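Local coordinates for protein molinate hydrolase (Gulosibacter molinativorax, PDB 4UB9) that hydrolyses the thiocarbamate herbicide molinate as a zinc-containing member of the amidohydrolase family, at residues G422-A427 and R431-L436; A116-N121 and P483-Y488; F185-M190 and H344-F349; V210-H215 and R229-R234. One frame throughout, in Å; residues are numbered along the deposited sequence.

Contact 1 of 4, residues G422-A427 and R431-L436; sequences GTANPA and RKFDEL
The methyl group of A427 is the apolar centre here, wedged between the side chains of F433 and L436 where helix 424-429 ends in a Schellman motif and the chain folds back over its own last turns. The F433 ring presents its edge to this methyl, with CD1 3.9 Å from A427 CB. L436 meets the same methyl twice, with its backbone O 3.4 Å and its CD1 branch 3.9 Å from A427 CB. Because F433 CG stands anti to the backbone N (chi1 -164°), the ring is carried back along the helix, where its CE1 comes within 3.6 Å of A424 CB, a turn earlier. P426 and L436 both touch V94 of strand 88-95 and L436 also T140 of strand 138-143, so the helix end lies against strands of a TIM-barrel-clan fold.

Outward, the contact becomes polar. K443 lies by the F433 ring as a cation-pi partner, and R431, whose positive phi makes the reversal possible, sends its guanidinium away to a salt bridge with D298. The motif's long backbone bond joins the two segments: K432 N donates to A427 O at 2.7 Å, nearly straight at 166°.

Contact 2 of 4, residues A116-N121 and P483-Y488; sequences ARFEGN and PLVTAY
F118 and the pair L484 and V485 form the apolar part of this contact, which lays the C-terminal loop against the end of helix 111-118. The F118 ring is filled on both faces near its rim: V485 CG1 sits 4.1 Å above one, and R117 CG, from the preceding residue, packs on the other. V485 crosses the ring at about a right angle, its CB 3.6 Å from F118 CZ. L484 instead slides past F118 in the opposite direction, with CG 3.9 Å from F118 CE1. With L484 CG anti to the backbone N (chi1 -176°), the branches divide, CD1 beside F118 and CD2 4.1 Å from N121 CB.

Hydrogen bonds lie within or outside the segments. The type II turn F118-N121 is closed by N121 N donating to F118 O at 2.9 Å, while the loop is gripped from helix 122-135, where the E128 carboxylate accepts from L484 N, V485 N and T486 OG1. On another chain, E119 of the second subunit takes R117 in a salt bridge.

With no hydrogen bond between the segments, much of the directional anchoring of the loop comes from E128, with Y488 OH held by D380, while F118 contributes contact without direction.

Contact 3 of 4, residues F185-M190 and H344-F349; sequences FMRPSM and HPFADF
R187 stretches from one type I beta turn, R187-M190, to another, H344-A347, and lays its guanidinium against P345 and F346. These turns belong to loops of a TIM-barrel-clan amidohydrolase, and about 10 Å separates the side chain of F346 from the bound zinc ion, so the contact lies near the metal site but is not part of it.

Conformation explains the reach. R187 CG is anti to the carbonyl carbon (chi1 -52°), and from there the chain runs extended to NE, delivering the flat group at full length. NH2 comes 3.7 Å from F346 CZ, while F346 CE1 lies over one guanidinium face, close to its rim; the two planes are 40° apart, well short of a parallel stack. M190 SD takes the opposite face, 4.0 Å above the plane. R187 NH1 meets P345 at ring carbon CG, 3.6 Å away, the two side chains crossing at about a right angle. A hydrogen bond from R187 NE to the backbone O of M107 helps fix the rotation of the group.

The second turn also has an internal brace: H344 swings its imidazole back, and F346 N donates to H344 ND1 at 3.0 Å, F346 N lying 19° out of the imidazole plane.

Contact 4 of 4, residues V210-H215 and R229-R234; sequences VGMGRH and REYLER
Y231 projects from the last turn of helix 221-232 and meets V210 and M212 in quite different ways, although both come from the loop that follows helix 198-209. V210 crosses the tyrosine at about a right angle and touches its edge: the CG2 branch lies near the ring plane, 3.6 Å from Y231 CE1. M212 comes obliquely, its CG 3.7 Å from Y231 CD1. Bends at chi2 and chi3 then curl the thioether around the base of the ring, placing M212 CE 3.9 Å from Y231 CB. The sulfur is 5.2 Å from the ring centroid and 46° off the normal, a Met-aromatic contact of oblique geometry.

The ring's far end is fixed separately, since Y231 OH is hydrogen-bonded with A171 O and T173 N, and I175 of strand 174-175 touches both Y231 and M212. Polar groups lie beside this apolar contact. A water in the plane of the Y231 ring, at its edge, donates to V210 O at 3.1 Å. The loop itself is braced by H215, whose NE2 reaches back to G211 O at 2.8 Å and approaches from above the carbonyl plane.

An aromatic side chain thus joins strand, helix and connecting loop within the crossover from strand 174-175 to its parallel neighbour 239-242, the beta-alpha-beta unit from which TIM-barrel folds are built.

The four contacts illustrate how interaction chemistry follows position. Contact 1, nearest the chain's centre, is local: a helix end and the loop that follows it, with a backbone bond accompanying its apolar packing. Contact 4, also short in sequence span, is a tyrosine cluster within a beta-alpha-beta crossover, without a direct hydrogen bond between segments. Contact 2 spans most of the chain and contact 3 an intermediate stretch. Contacts 2, 3 and 4 all lie about 21 to 22 Å, centre to centre, from the middle of the chain, but only contact 4 is buried; contacts 2 and 3 are reached by the second subunit. Contact 2 is hydrocarbon against a ring, contact 3 a guanidinium against an aromatic and a proline. Contact 3 alone lies near the zinc site.

Contact 1 of 4, residues G422-A427 and R431-L436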
loop_
_atom_site.group_PDB
_atom_site.type_symbol
_atom_site.label_atom_id
_atom_site.label_comp_id
_atom_site.label_asym_id
_atom_site.label_seq_id
_atom_site.Cartn_x
_atom_site.Cartn_y
_atom_site.Cartn_z
ATOM N N GLY A 422 -3.896 -34.235 24.144
ATOM C CA GLY A 422 -4.582 -34.483 22.906
ATOM C C GLY A 422 -5.716 -35.464 22.981
ATOM O O GLY A 422 -6.206 -35.885 21.967
ATOM N N THR A 423 -6.084 -35.892 24.173
ATOM C CA THR A 423 -7.200 -36.803 24.320
ATOM C C THR A 423 -8.184 -36.384 25.383
ATOM O O THR A 423 -9.196 -35.793 25.106
ATOM C CB THR A 423 -6.735 -38.238 24.626
ATOM O OG1 THR A 423 -5.628 -38.208 25.516
ATOM C CG2 THR A 423 -6.331 -38.925 23.374
ATOM N N ALA A 424 -7.864 -36.739 26.611
ATOM C CA ALA A 424 -8.684 -36.468 27.756
ATOM C C ALA A 424 -8.823 -35.002 28.098
ATOM O O ALA A 424 -9.865 -34.572 28.485
ATOM C CB ALA A 424 -8.180 -37.246 28.948
ATOM N N ASN A 425 -7.745 -34.255 27.981
ATOM C CA ASN A 425 -7.718 -32.891 28.457
ATOM C C ASN A 425 -8.647 -31.894 27.772
ATOM O O ASN A 425 -9.316 -31.155 28.438
ATOM C CB ASN A 425 -6.279 -32.392 28.510
ATOM C CG ASN A 425 -5.418 -33.167 29.491
ATOM O OD1 ASN A 425 -4.262 -32.888 29.636
ATOM N ND2 ASN A 425 -5.982 -34.140 30.146
ATOM N N PRO A 426 -8.725 -31.912 26.452
ATOM C CA PRO A 426 -9.696 -31.081 25.765
ATOM C C PRO A 426 -11.101 -31.472 26.153
ATOM O O PRO A 426 -11.934 -30.621 26.375
ATOM C CB PRO A 426 -9.483 -31.407 24.294
ATOM C CG PRO A 426 -8.206 -32.130 24.216
ATOM C CD PRO A 426 -7.875 -32.686 25.537
ATOM N N ALA A 427 -11.350 -32.761 26.211
ATOM C CA ALA A 427 -12.670 -33.248 26.518
ATOM C C ALA A 427 -13.134 -32.707 27.866
ATOM O O ALA A 427 -14.303 -32.368 28.040
ATOM C CB ALA A 427 -12.686 -34.764 26.538
ATOM N N ARG A 431 -16.055 -29.970 28.768
ATOM C CA ARG A 431 -17.131 -30.665 29.553
ATOM C C ARG A 431 -17.805 -31.758 28.724
ATOM O O ARG A 431 -19.009 -31.878 28.689
ATOM C CB ARG A 431 -18.111 -29.638 30.158
ATOM C CG ARG A 431 -17.350 -28.609 31.018
ATOM C CD ARG A 431 -18.156 -27.896 32.094
ATOM N NE ARG A 431 -19.280 -27.151 31.517
ATOM C CZ ARG A 431 -19.416 -25.815 31.448
ATOM N NH1 ARG A 431 -18.501 -24.975 31.942
ATOM N NH2 ARG A 431 -20.500 -25.321 30.855
ATOM N N LYS A 432 -16.969 -32.515 28.017
ATOM C CA LYS A 432 -17.412 -33.627 27.198
ATOM C C LYS A 432 -16.764 -34.916 27.642
ATOM O O LYS A 432 -16.923 -35.935 26.980
ATOM C CB LYS A 432 -17.041 -33.441 25.745
ATOM C CG LYS A 432 -17.664 -32.236 25.065
ATOM C CD LYS A 432 -19.120 -32.472 24.806
ATOM C CE LYS A 432 -19.679 -31.253 24.140
ATOM N NZ LYS A 432 -21.108 -31.501 23.860
ATOM N N PHE A 433 -16.094 -34.898 28.772
ATOM C CA PHE A 433 -15.345 -36.082 29.232
ATOM C C PHE A 433 -16.234 -37.254 29.655
ATOM O O PHE A 433 -15.798 -38.388 29.677
ATOM C CB PHE A 433 -14.382 -35.730 30.359
ATOM C CG PHE A 433 -13.341 -36.787 30.614
ATOM C CD1 PHE A 433 -12.503 -37.224 29.600
ATOM C CD2 PHE A 433 -13.215 -37.374 31.894
ATOM C CE1 PHE A 433 -11.549 -38.211 29.846
ATOM C CE2 PHE A 433 -12.248 -38.340 32.151
ATOM C CZ PHE A 433 -11.434 -38.785 31.124
ATOM N N ASP A 434 -17.479 -36.965 29.972
ATOM C CA ASP A 434 -18.488 -38.008 30.212
ATOM C C ASP A 434 -18.743 -38.841 28.945
ATOM O O ASP A 434 -19.129 -39.976 29.042
ATOM C CB ASP A 434 -19.802 -37.420 30.766
ATOM C CG ASP A 434 -20.403 -36.325 29.858
ATOM O OD1 ASP A 434 -19.650 -35.592 29.155
ATOM O OD2 ASP A 434 -21.640 -36.181 29.853
ATOM N N GLU A 435 -18.456 -38.308 27.771
ATOM C CA GLU A 435 -18.728 -38.993 26.507
ATOM C C GLU A 435 -17.557 -39.383 25.640
ATOM O O GLU A 435 -17.659 -40.312 24.829
ATOM C CB GLU A 435 -19.597 -38.128 25.657
ATOM C CG GLU A 435 -20.950 -37.972 26.267
ATOM C CD GLU A 435 -22.014 -38.009 25.214
ATOM O OE1 GLU A 435 -23.096 -38.568 25.492
ATOM O OE2 GLU A 435 -21.766 -37.475 24.117
ATOM N N LEU A 436 -16.453 -38.676 25.768
ATOM C CA LEU A 436 -15.309 -38.948 24.918
ATOM C C LEU A 436 -14.008 -38.513 25.551
ATOM O O LEU A 436 -14.000 -37.928 26.624
ATOM C CB LEU A 436 -15.492 -38.289 23.541
ATOM C CG LEU A 436 -15.638 -36.748 23.542
ATOM C CD1 LEU A 436 -14.302 -36.082 23.275
ATOM C CD2 LEU A 436 -16.665 -36.303 22.542
#

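Contact 2 of 4, residues A116-N121 and P483-Y488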
loop_
_atom_site.group_PDB
_atom_site.type_symbol
_atom_site.label_atom_id
_atom_site.label_comp_id
_atom_site.label_asym_id
_atom_site.label_seq_id
_atom_site.Cartn_x
_atom_site.Cartn_y
_atom_site.Cartn_z
ATOM N N ALA A 116 -14.106 -17.117 -2.628
ATOM C CA ALA A 116 -14.846 -16.966 -3.869
ATOM C C ALA A 116 -14.959 -18.313 -4.555
ATOM O O ALA A 116 -15.995 -18.675 -5.122
ATOM C CB ALA A 116 -14.185 -15.960 -4.775
ATOM N N ARG A 117 -13.888 -19.071 -4.489
ATOM C CA ARG A 117 -13.883 -20.332 -5.201
ATOM C C ARG A 117 -14.917 -21.268 -4.646
ATOM O O ARG A 117 -15.507 -22.039 -5.367
ATOM C CB ARG A 117 -12.494 -20.979 -5.146
ATOM C CG ARG A 117 -12.307 -22.163 -6.106
ATOM C CD ARG A 117 -10.942 -22.824 -5.896
ATOM N NE ARG A 117 -9.813 -21.961 -6.175
ATOM C CZ ARG A 117 -9.348 -21.710 -7.398
ATOM N NH1 ARG A 117 -9.915 -22.253 -8.458
ATOM N NH2 ARG A 117 -8.309 -20.881 -7.563
ATOM N N PHE A 118 -15.108 -21.245 -3.330
ATOM C CA PHE A 118 -15.998 -22.240 -2.705
ATOM C C PHE A 118 -17.354 -21.745 -2.259
ATOM O O PHE A 118 -18.096 -22.505 -1.668
ATOM C CB PHE A 118 -15.264 -22.946 -1.581
ATOM C CG PHE A 118 -14.039 -23.643 -2.075
ATOM C CD1 PHE A 118 -14.160 -24.694 -2.969
ATOM C CD2 PHE A 118 -12.784 -23.183 -1.765
ATOM C CE1 PHE A 118 -13.042 -25.317 -3.500
ATOM C CE2 PHE A 118 -11.649 -23.795 -2.294
ATOM C CZ PHE A 118 -11.789 -24.868 -3.165
ATOM N N GLU A 119 -17.700 -20.499 -2.592
ATOM C CA GLU A 119 -19.014 -19.947 -2.246
ATOM C C GLU A 119 -20.089 -20.861 -2.825
ATOM O O GLU A 119 -19.997 -21.238 -3.962
ATOM C CB GLU A 119 -19.246 -18.517 -2.761
ATOM C CG GLU A 119 -20.487 -17.881 -2.118
ATOM C CD GLU A 119 -20.594 -16.368 -2.239
ATOM O OE1 GLU A 119 -20.030 -15.794 -3.192
ATOM O OE2 GLU A 119 -21.253 -15.739 -1.374
ATOM N N GLY A 120 -21.084 -21.212 -2.017
ATOM C CA GLY A 120 -22.097 -22.187 -2.405
ATOM C C GLY A 120 -21.857 -23.549 -1.752
ATOM O O GLY A 120 -22.782 -24.352 -1.661
ATOM N N ASN A 121 -20.620 -23.807 -1.332
ATOM C CA ASN A 121 -20.231 -25.104 -0.803
ATOM C C ASN A 121 -19.485 -25.092 0.504
ATOM O O ASN A 121 -18.731 -26.020 0.819
ATOM C CB ASN A 121 -19.333 -25.820 -1.813
ATOM C CG ASN A 121 -20.082 -26.337 -3.004
ATOM O OD1 ASN A 121 -19.802 -25.931 -4.127
ATOM N ND2 ASN A 121 -21.096 -27.138 -2.768
ATOM N N PRO A 483 -12.685 -34.842 -2.773
ATOM C CA PRO A 483 -11.828 -33.691 -2.705
ATOM C C PRO A 483 -12.478 -32.471 -3.310
ATOM O O PRO A 483 -13.037 -32.533 -4.403
ATOM C CB PRO A 483 -10.584 -34.124 -3.502
ATOM C CG PRO A 483 -10.541 -35.625 -3.322
ATOM C CD PRO A 483 -11.993 -36.030 -3.306
ATOM N N LEU A 484 -12.391 -31.377 -2.568
ATOM C CA LEU A 484 -12.992 -30.122 -2.972
ATOM C C LEU A 484 -11.895 -29.070 -2.947
ATOM O O LEU A 484 -11.363 -28.706 -4.002
ATOM C CB LEU A 484 -14.168 -29.782 -2.066
ATOM C CG LEU A 484 -14.962 -28.536 -2.421
ATOM C CD1 LEU A 484 -15.462 -28.556 -3.862
ATOM C CD2 LEU A 484 -16.134 -28.406 -1.466
ATOM N N VAL A 485 -11.497 -28.607 -1.760
ATOM C CA VAL A 485 -10.345 -27.690 -1.730
ATOM C C VAL A 485 -9.058 -28.422 -2.053
ATOM O O VAL A 485 -8.173 -27.860 -2.690
ATOM C CB VAL A 485 -10.244 -26.720 -0.505
ATOM C CG1 VAL A 485 -11.371 -26.864 0.465
ATOM C CG2 VAL A 485 -8.893 -26.733 0.149
ATOM N N THR A 486 -8.980 -29.690 -1.657
ATOM C CA THR A 486 -7.769 -30.489 -1.945
ATOM C C THR A 486 -7.694 -31.033 -3.359
ATOM O O THR A 486 -6.675 -31.552 -3.745
ATOM C CB THR A 486 -7.567 -31.666 -0.972
ATOM O OG1 THR A 486 -8.729 -32.504 -0.988
ATOM C CG2 THR A 486 -7.293 -31.128 0.388
ATOM N N ALA A 487 -8.777 -30.932 -4.114
ATOM C CA ALA A 487 -8.719 -31.279 -5.554
ATOM C C ALA A 487 -7.627 -30.497 -6.243
ATOM O O ALA A 487 -7.615 -29.278 -6.240
ATOM C CB ALA A 487 -10.058 -31.044 -6.243
ATOM N N TYR A 488 -6.708 -31.223 -6.850
ATOM C CA TYR A 488 -5.526 -30.620 -7.426
ATOM C C TYR A 488 -4.859 -31.575 -8.400
ATOM O O TYR A 488 -4.784 -32.758 -8.141
ATOM C CB TYR A 488 -4.538 -30.275 -6.320
ATOM C CG TYR A 488 -3.753 -29.001 -6.535
ATOM C CD1 TYR A 488 -4.415 -27.768 -6.656
ATOM C CD2 TYR A 488 -2.367 -29.008 -6.592
ATOM C CE1 TYR A 488 -3.716 -26.593 -6.850
ATOM C CE2 TYR A 488 -1.661 -27.837 -6.787
ATOM C CZ TYR A 488 -2.344 -26.628 -6.910
ATOM O OH TYR A 488 -1.668 -25.437 -7.057
#

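Contact 3 of 4, residues F185-M190 and H344-F349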
loop_
_atom_site.group_PDB
_atom_site.type_symbol
_atom_site.label_atom_id
_atom_site.label_comp_id
_atom_site.label_asym_id
_atom_site.label_seq_id
_atom_site.Cartn_x
_atom_site.Cartn_y
_atom_site.Cartn_z
ATOM N N PHE A 185 -7.724 -9.008 10.052
ATOM C CA PHE A 185 -6.996 -9.925 9.187
ATOM C C PHE A 185 -6.145 -9.195 8.172
ATOM O O PHE A 185 -5.627 -9.789 7.287
ATOM C CB PHE A 185 -7.961 -10.841 8.460
ATOM C CG PHE A 185 -8.658 -11.819 9.361
ATOM C CD1 PHE A 185 -9.686 -11.404 10.184
ATOM C CD2 PHE A 185 -8.291 -13.161 9.362
ATOM C CE1 PHE A 185 -10.362 -12.314 10.969
ATOM C CE2 PHE A 185 -8.937 -14.070 10.159
ATOM C CZ PHE A 185 -9.970 -13.648 10.989
ATOM N N MET A 186 -5.939 -7.919 8.360
ATOM C CA MET A 186 -5.030 -7.198 7.510
ATOM C C MET A 186 -3.576 -7.280 7.956
ATOM O O MET A 186 -3.272 -7.600 9.104
ATOM C CB MET A 186 -5.413 -5.728 7.483
ATOM C CG MET A 186 -6.571 -5.418 6.565
ATOM S SD MET A 186 -7.200 -3.715 6.764
ATOM C CE MET A 186 -5.774 -2.719 7.087
ATOM N N ARG A 187 -2.691 -6.951 7.024
ATOM C CA ARG A 187 -1.295 -6.577 7.328
ATOM C C ARG A 187 -1.024 -5.274 6.645
ATOM O O ARG A 187 -1.716 -4.919 5.712
ATOM C CB ARG A 187 -0.288 -7.639 6.840
ATOM C CG ARG A 187 -0.636 -9.033 7.330
ATOM C CD ARG A 187 0.535 -9.968 7.158
ATOM N NE ARG A 187 0.105 -11.337 7.353
ATOM C CZ ARG A 187 0.813 -12.410 7.030
ATOM N NH1 ARG A 187 2.039 -12.287 6.557
ATOM N NH2 ARG A 187 0.283 -13.619 7.191
ATOM N N PRO A 188 0.021 -4.567 7.057
ATOM C CA PRO A 188 0.303 -3.290 6.437
ATOM C C PRO A 188 0.319 -3.336 4.909
ATOM O O PRO A 188 -0.237 -2.454 4.268
ATOM C CB PRO A 188 1.707 -2.936 6.977
ATOM C CG PRO A 188 1.778 -3.641 8.304
ATOM C CD PRO A 188 1.069 -4.948 8.033
ATOM N N SER A 189 0.944 -4.350 4.339
ATOM C CA SER A 189 0.990 -4.447 2.893
ATOM C C SER A 189 -0.078 -5.417 2.302
ATOM O O SER A 189 -0.138 -5.591 1.083
ATOM C CB SER A 189 2.354 -4.929 2.453
ATOM O OG SER A 189 2.437 -6.301 2.809
ATOM N N MET A 190 -0.910 -6.013 3.144
ATOM C CA MET A 190 -1.973 -6.882 2.683
ATOM C C MET A 190 -3.339 -6.374 3.105
ATOM O O MET A 190 -3.755 -6.530 4.250
ATOM C CB MET A 190 -1.830 -8.261 3.256
ATOM C CG MET A 190 -0.566 -8.956 2.846
ATOM S SD MET A 190 -0.623 -10.673 3.415
ATOM C CE MET A 190 1.123 -10.999 3.097
ATOM N N HIS A 344 10.299 -14.145 9.490
ATOM C CA HIS A 344 8.893 -14.287 9.252
ATOM C C HIS A 344 8.055 -13.412 10.205
ATOM O O HIS A 344 8.348 -13.302 11.403
ATOM C CB HIS A 344 8.509 -15.740 9.443
ATOM C CG HIS A 344 7.204 -16.102 8.837
ATOM N ND1 HIS A 344 6.006 -15.877 9.477
ATOM C CD2 HIS A 344 6.900 -16.632 7.634
ATOM C CE1 HIS A 344 5.016 -16.259 8.695
ATOM N NE2 HIS A 344 5.533 -16.728 7.571
ATOM N N PRO A 345 6.992 -12.782 9.688
ATOM C CA PRO A 345 6.185 -11.909 10.553
ATOM C C PRO A 345 5.497 -12.611 11.746
ATOM O O PRO A 345 5.221 -11.974 12.746
ATOM C CB PRO A 345 5.148 -11.294 9.585
ATOM C CG PRO A 345 5.177 -12.147 8.380
ATOM C CD PRO A 345 6.552 -12.744 8.293
ATOM N N PHE A 346 5.238 -13.899 11.622
ATOM C CA PHE A 346 4.673 -14.691 12.705
ATOM C C PHE A 346 5.690 -15.441 13.558
ATOM O O PHE A 346 5.349 -16.343 14.304
ATOM C CB PHE A 346 3.681 -15.687 12.147
ATOM C CG PHE A 346 2.371 -15.090 11.736
ATOM C CD1 PHE A 346 2.189 -13.705 11.631
ATOM C CD2 PHE A 346 1.318 -15.932 11.392
ATOM C CE1 PHE A 346 0.971 -13.167 11.217
ATOM C CE2 PHE A 346 0.107 -15.408 10.970
ATOM C CZ PHE A 346 -0.067 -14.021 10.885
ATOM N N ALA A 347 6.940 -15.033 13.497
ATOM C CA ALA A 347 7.973 -15.653 14.328
ATOM C C ALA A 347 7.724 -15.441 15.816
ATOM O O ALA A 347 8.031 -16.307 16.639
ATOM C CB ALA A 347 9.329 -15.084 13.977
ATOM N N ASP A 348 7.139 -14.293 16.125
ATOM C CA ASP A 348 6.705 -13.928 17.476
ATOM C C ASP A 348 5.500 -14.683 18.037
ATOM O O ASP A 348 5.190 -14.547 19.216
ATOM C CB ASP A 348 6.342 -12.448 17.523
ATOM C CG ASP A 348 7.526 -11.573 17.810
ATOM O OD1 ASP A 348 8.629 -12.115 18.041
ATOM O OD2 ASP A 348 7.342 -10.332 17.794
ATOM N N PHE A 349 4.809 -15.408 17.180
ATOM C CA PHE A 349 3.586 -16.116 17.547
ATOM C C PHE A 349 3.918 -17.131 18.635
ATOM O O PHE A 349 3.337 -17.089 19.714
ATOM C CB PHE A 349 3.032 -16.761 16.292
ATOM C CG PHE A 349 1.613 -17.230 16.366
ATOM C CD1 PHE A 349 1.235 -18.276 17.211
ATOM C CD2 PHE A 349 0.662 -16.723 15.464
ATOM C CE1 PHE A 349 -0.081 -18.760 17.213
ATOM C CE2 PHE A 349 -0.658 -17.190 15.464
ATOM C CZ PHE A 349 -1.036 -18.208 16.342
#

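Contact 4 of 4, residues V210-H215 and R229-R234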
loop_
_atom_site.group_PDB
_atom_site.type_symbol
_atom_site.label_atom_id
_atom_site.label_comp_id
_atom_site.label_asym_id
_atom_site.label_seq_id
_atom_site.Cartn_x
_atom_site.Cartn_y
_atom_site.Cartn_z
ATOM N N VAL A 210 -21.782 -12.493 12.110
ATOM C CA VAL A 210 -23.197 -12.638 12.507
ATOM C C VAL A 210 -23.582 -11.640 13.594
ATOM O O VAL A 210 -24.096 -12.001 14.640
ATOM C CB VAL A 210 -23.581 -14.070 12.923
ATOM C CG1 VAL A 210 -23.538 -14.967 11.703
ATOM C CG2 VAL A 210 -22.630 -14.621 13.949
ATOM N N GLY A 211 -23.354 -10.366 13.292
ATOM C CA GLY A 211 -23.723 -9.273 14.186
ATOM C C GLY A 211 -22.843 -9.127 15.413
ATOM O O GLY A 211 -23.106 -8.277 16.250
ATOM N N MET A 212 -21.824 -9.954 15.552
ATOM C CA MET A 212 -21.023 -9.962 16.811
ATOM C C MET A 212 -19.600 -9.461 16.587
ATOM O O MET A 212 -18.657 -9.852 17.277
ATOM C CB MET A 212 -21.020 -11.347 17.443
ATOM C CG MET A 212 -22.423 -11.933 17.645
ATOM S SD MET A 212 -23.507 -10.921 18.709
ATOM C CE MET A 212 -22.804 -11.251 20.310
ATOM N N GLY A 213 -19.492 -8.552 15.642
ATOM C CA GLY A 213 -18.225 -7.948 15.258
ATOM C C GLY A 213 -17.759 -6.744 16.078
ATOM O O GLY A 213 -18.174 -6.570 17.230
ATOM N N ARG A 214 -16.867 -5.948 15.483
ATOM C CA ARG A 214 -16.179 -4.869 16.210
ATOM C C ARG A 214 -17.164 -3.856 16.805
ATOM O O ARG A 214 -16.871 -3.206 17.802
ATOM C CB ARG A 214 -15.129 -4.170 15.327
ATOM C CG ARG A 214 -13.921 -5.035 14.909
ATOM C CD ARG A 214 -13.064 -5.507 16.079
ATOM N NE ARG A 214 -12.668 -4.338 16.856
ATOM C CZ ARG A 214 -13.153 -3.988 18.042
ATOM N NH1 ARG A 214 -13.956 -4.771 18.731
ATOM N NH2 ARG A 214 -12.725 -2.850 18.583
ATOM N N HIS A 215 -18.343 -3.745 16.212
ATOM C CA HIS A 215 -19.327 -2.744 16.660
ATOM C C HIS A 215 -19.800 -2.959 18.102
ATOM O O HIS A 215 -20.219 -2.022 18.774
ATOM C CB HIS A 215 -20.519 -2.636 15.714
ATOM C CG HIS A 215 -21.528 -3.716 15.899
ATOM N ND1 HIS A 215 -22.672 -3.544 16.650
ATOM C CD2 HIS A 215 -21.570 -4.985 15.434
ATOM C CE1 HIS A 215 -23.368 -4.661 16.652
ATOM N NE2 HIS A 215 -22.718 -5.551 15.927
ATOM N N ARG A 229 -26.986 -12.755 24.330
ATOM C CA ARG A 229 -27.964 -13.767 24.668
ATOM C C ARG A 229 -28.602 -14.393 23.445
ATOM O O ARG A 229 -28.719 -15.606 23.329
ATOM C CB ARG A 229 -29.057 -13.195 25.543
ATOM C CG ARG A 229 -30.019 -14.276 25.948
ATOM C CD ARG A 229 -30.787 -13.809 27.160
ATOM N NE ARG A 229 -31.619 -14.875 27.671
ATOM C CZ ARG A 229 -32.438 -14.759 28.709
ATOM N NH1 ARG A 229 -32.526 -13.612 29.383
ATOM N NH2 ARG A 229 -33.164 -15.811 29.084
ATOM N N GLU A 230 -29.016 -13.551 22.533
ATOM C CA GLU A 230 -29.598 -14.017 21.280
ATOM C C GLU A 230 -28.627 -14.896 20.454
ATOM O O GLU A 230 -29.025 -15.920 19.856
ATOM C CB GLU A 230 -30.033 -12.798 20.469
ATOM C CG GLU A 230 -30.322 -13.074 19.000
ATOM C CD GLU A 230 -30.614 -11.807 18.202
ATOM O OE1 GLU A 230 -29.907 -10.768 18.345
ATOM O OE2 GLU A 230 -31.572 -11.855 17.406
ATOM N N TYR A 231 -27.373 -14.448 20.414
ATOM C CA TYR A 231 -26.320 -15.186 19.727
ATOM C C TYR A 231 -26.211 -16.595 20.302
ATOM O O TYR A 231 -26.267 -17.557 19.588
ATOM C CB TYR A 231 -24.970 -14.474 19.848
ATOM C CG TYR A 231 -23.868 -15.292 19.227
ATOM C CD1 TYR A 231 -23.727 -15.362 17.831
ATOM C CD2 TYR A 231 -23.014 -16.055 20.009
ATOM C CE1 TYR A 231 -22.732 -16.114 17.265
ATOM C CE2 TYR A 231 -22.009 -16.811 19.455
ATOM C CZ TYR A 231 -21.883 -16.854 18.084
ATOM O OH TYR A 231 -20.900 -17.617 17.491
ATOM N N LEU A 232 -26.119 -16.682 21.623
ATOM C CA LEU A 232 -26.004 -17.953 22.296
ATOM C C LEU A 232 -27.211 -18.837 22.006
ATOM O O LEU A 232 -27.083 -20.043 21.896
ATOM C CB LEU A 232 -25.809 -17.777 23.800
ATOM C CG LEU A 232 -24.468 -17.123 24.156
ATOM C CD1 LEU A 232 -24.430 -16.700 25.607
ATOM C CD2 LEU A 232 -23.296 -18.045 23.894
ATOM N N GLU A 233 -28.383 -18.239 21.892
ATOM C CA GLU A 233 -29.595 -18.998 21.582
ATOM C C GLU A 233 -29.638 -19.505 20.156
ATOM O O GLU A 233 -30.519 -20.262 19.808
ATOM C CB GLU A 233 -30.837 -18.194 21.900
ATOM C CG GLU A 233 -31.192 -18.400 23.372
ATOM C CD GLU A 233 -32.006 -17.270 23.968
ATOM O OE1 GLU A 233 -32.632 -16.503 23.193
ATOM O OE2 GLU A 233 -32.036 -17.168 25.218
ATOM N N ARG A 234 -28.669 -19.143 19.326
ATOM C CA ARG A 234 -28.615 -19.712 17.975
ATOM C C ARG A 234 -28.093 -21.130 17.918
ATOM O O ARG A 234 -28.246 -21.792 16.916
ATOM C CB ARG A 234 -27.736 -18.903 17.038
ATOM C CG ARG A 234 -28.306 -17.566 16.692
ATOM C CD ARG A 234 -27.174 -16.674 16.221
ATOM N NE ARG A 234 -27.678 -15.401 15.766
ATOM C CZ ARG A 234 -28.185 -15.213 14.556
ATOM N NH1 ARG A 234 -28.667 -14.027 14.236
ATOM N NH2 ARG A 234 -28.205 -16.207 13.670
HETATM O O HOH W 1 -26.328 -13.334 16.394
#